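Side-chain contact in UDP-glucose 4-epimerase (Campylobacter jejuni subsp. jejuni serotype O:2, PDB 7K3P), which probably interconverts UDP-glucose and UDP-galactose, and their N-acetylated counterparts, by inverting the sugar at C4 with the help of bound NAD: residues K214-C219 and E285-V290. The protein carries 2 engineered substitutions. Residues are numbered along the deposited sequence; the frame is centred on the assembly and turned at random.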
loop_
_atom_site.group_PDB
_atom_site.type_symbol
_atom_site.label_atom_id
_atom_site.label_comp_id
_atom_site.label_asym_id
_atom_site.label_seq_id
_atom_site.Cartn_x
_atom_site.Cartn_y
_atom_site.Cartn_z
ATOM N N LYS A 214 -11.473 23.082 -14.215
ATOM C CA LYS A 214 -12.520 22.167 -14.673
ATOM C C LYS A 214 -13.905 22.809 -14.493
ATOM O O LYS A 214 -14.721 22.819 -15.416
ATOM C CB LYS A 214 -12.428 20.824 -13.937
ATOM C CG LYS A 214 -13.466 19.780 -14.364
ATOM C CD LYS A 214 -13.290 19.361 -15.823
ATOM C CE LYS A 214 -14.153 18.145 -16.166
ATOM N NZ LYS A 214 -13.980 17.737 -17.596
ATOM N N VAL A 215 -14.153 23.369 -13.313
ATOM C CA VAL A 215 -15.426 24.032 -13.026
ATOM C C VAL A 215 -15.667 25.221 -13.968
ATOM O O VAL A 215 -16.759 25.392 -14.519
ATOM C CB VAL A 215 -15.474 24.514 -11.559
ATOM C CG1 VAL A 215 -16.647 25.457 -11.331
ATOM C CG2 VAL A 215 -15.543 23.333 -10.616
ATOM N N ALA A 216 -14.640 26.042 -14.146
ATOM C CA ALA A 216 -14.726 27.182 -15.053
ATOM C C ALA A 216 -15.066 26.718 -16.475
ATOM O O ALA A 216 -15.921 27.300 -17.136
ATOM C CB ALA A 216 -13.426 27.970 -15.039
ATOM N N ALA A 217 -14.389 25.669 -16.932
ATOM C CA ALA A 217 -14.651 25.069 -18.239
ATOM C C ALA A 217 -16.077 24.517 -18.342
ATOM O O ALA A 217 -16.753 24.690 -19.375
ATOM C CB ALA A 217 -13.624 23.969 -18.539
ATOM N N GLU A 218 -16.534 23.853 -17.278
ATOM C CA GLU A 218 -17.893 23.299 -17.250
ATOM C C GLU A 218 -18.958 24.399 -17.359
ATOM O O GLU A 218 -19.969 24.226 -18.046
ATOM C CB GLU A 218 -18.119 22.438 -15.992
ATOM C CG GLU A 218 -17.420 21.066 -16.003
ATOM C CD GLU A 218 -17.589 20.304 -14.685
ATOM O OE1 GLU A 218 -17.977 20.932 -13.673
ATOM O OE2 GLU A 218 -17.330 19.082 -14.657
ATOM N N CYS A 219 -18.730 25.523 -16.680
ATOM C CA CYS A 219 -19.644 26.671 -16.756
ATOM C C CYS A 219 -19.646 27.279 -18.156
ATOM O O CYS A 219 -20.698 27.579 -18.714
ATOM C CB CYS A 219 -19.257 27.755 -15.741
ATOM S SG CYS A 219 -19.578 27.336 -14.013
ATOM N N GLU A 285 -11.634 35.227 -15.452
ATOM C CA GLU A 285 -11.392 36.207 -16.517
ATOM C C GLU A 285 -10.861 35.529 -17.788
ATOM O O GLU A 285 -11.405 35.719 -18.877
ATOM C CB GLU A 285 -10.426 37.306 -16.050
ATOM C CG GLU A 285 -10.446 38.578 -16.925
ATOM C CD GLU A 285 -9.289 39.547 -16.634
ATOM O OE1 GLU A 285 -8.416 39.717 -17.515
ATOM O OE2 GLU A 285 -9.257 40.147 -15.536
ATOM N N ALA A 286 -9.806 34.728 -17.640
ATOM C CA ALA A 286 -9.243 33.984 -18.764
ATOM C C ALA A 286 -10.254 33.049 -19.441
ATOM O O ALA A 286 -10.354 33.024 -20.667
ATOM C CB ALA A 286 -8.003 33.208 -18.326
ATOM N N MET A 287 -10.998 32.271 -18.662
ATOM C CA MET A 287 -11.959 31.347 -19.265
ATOM C C MET A 287 -13.041 32.094 -20.048
ATOM O O MET A 287 -13.430 31.671 -21.149
ATOM C CB MET A 287 -12.602 30.437 -18.215
ATOM C CG MET A 287 -13.475 29.340 -18.822
ATOM S SD MET A 287 -12.544 28.190 -19.888
ATOM C CE MET A 287 -11.505 27.371 -18.660
ATOM N N LYS A 288 -13.521 33.203 -19.483
ATOM C CA LYS A 288 -14.554 34.004 -20.137
ATOM C C LYS A 288 -14.039 34.593 -21.455
ATOM O O LYS A 288 -14.710 34.521 -22.489
ATOM C CB LYS A 288 -15.078 35.103 -19.197
ATOM C CG LYS A 288 -15.981 34.571 -18.074
ATOM C CD LYS A 288 -16.592 35.679 -17.195
ATOM C CE LYS A 288 -17.826 35.125 -16.469
ATOM N NZ LYS A 288 -18.513 36.087 -15.562
ATOM N N LYS A 289 -12.837 35.157 -21.411
ATOM C CA LYS A 289 -12.231 35.792 -22.580
ATOM C C LYS A 289 -12.008 34.804 -23.723
ATOM O O LYS A 289 -12.280 35.098 -24.892
ATOM C CB LYS A 289 -10.896 36.436 -22.195
ATOM C CG LYS A 289 -10.115 36.960 -23.387
ATOM C CD LYS A 289 -8.775 37.550 -22.967
ATOM C CE LYS A 289 -7.964 37.950 -24.194
ATOM N NZ LYS A 289 -6.676 38.588 -23.829
ATOM N N VAL A 290 -11.520 33.623 -23.363
ATOM C CA VAL A 290 -11.131 32.599 -24.323
ATOM C C VAL A 290 -12.321 31.840 -24.904
ATOM O O VAL A 290 -12.255 31.324 -26.021
ATOM C CB VAL A 290 -10.142 31.618 -23.655
ATOM C CG1 VAL A 290 -10.617 30.179 -23.793
ATOM C CG2 VAL A 290 -8.749 31.824 -24.201
#
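Ala216 and Ala217 receive the side chain of Met287 where helix 212-220 packs against helix 280-291. Ala216 is the first residue of 214-219 to touch the other helix, and its CA lies 6.5 Å from that of Met287, the shortest CA-to-CA separation between the two segments. Its methyl points toward the other helix and touches the base of the methionine, with CB 4.0 Å from Met287 CG. The same CG also rests on the backbone of this alanine, 3.6 Å from Ala216 O, a van der Waals approach of a methylene to a carbonyl oxygen. One residue on, Ala217 meets the far half of the chain: Met287 SD lies 4.1 Å from Ala217 CA, while the terminal methyl CE packs 3.8 Å from Ala217 N and 4.0 Å from Ala217 CB. Met287 sets off with CG anti to its backbone N (chi1 -173°), which carries the chain across to the alanines; bends at chi2 (62°) and chi3 (68°) then fold the thioether and its methyl along their backbone. With no hydrogen bond crossing between the segments, the contact is a small, buried apolar one, in which one long side chain lies against two alanines. The pair lies away from the seven-stranded parallel NAD-binding sheet, consistent with the smaller C-terminal, substrate-binding part of epimerases of this family; the Ala217 side chain is about 12 Å from the bound NAD. Leu227 of strand 226-230 packs against Ala216, and that strand runs parallel to strand 296-300. Cys334 of helix 330-343 also touches Met287, so the methionine meets both helix 212-220 and the last helix of the chain.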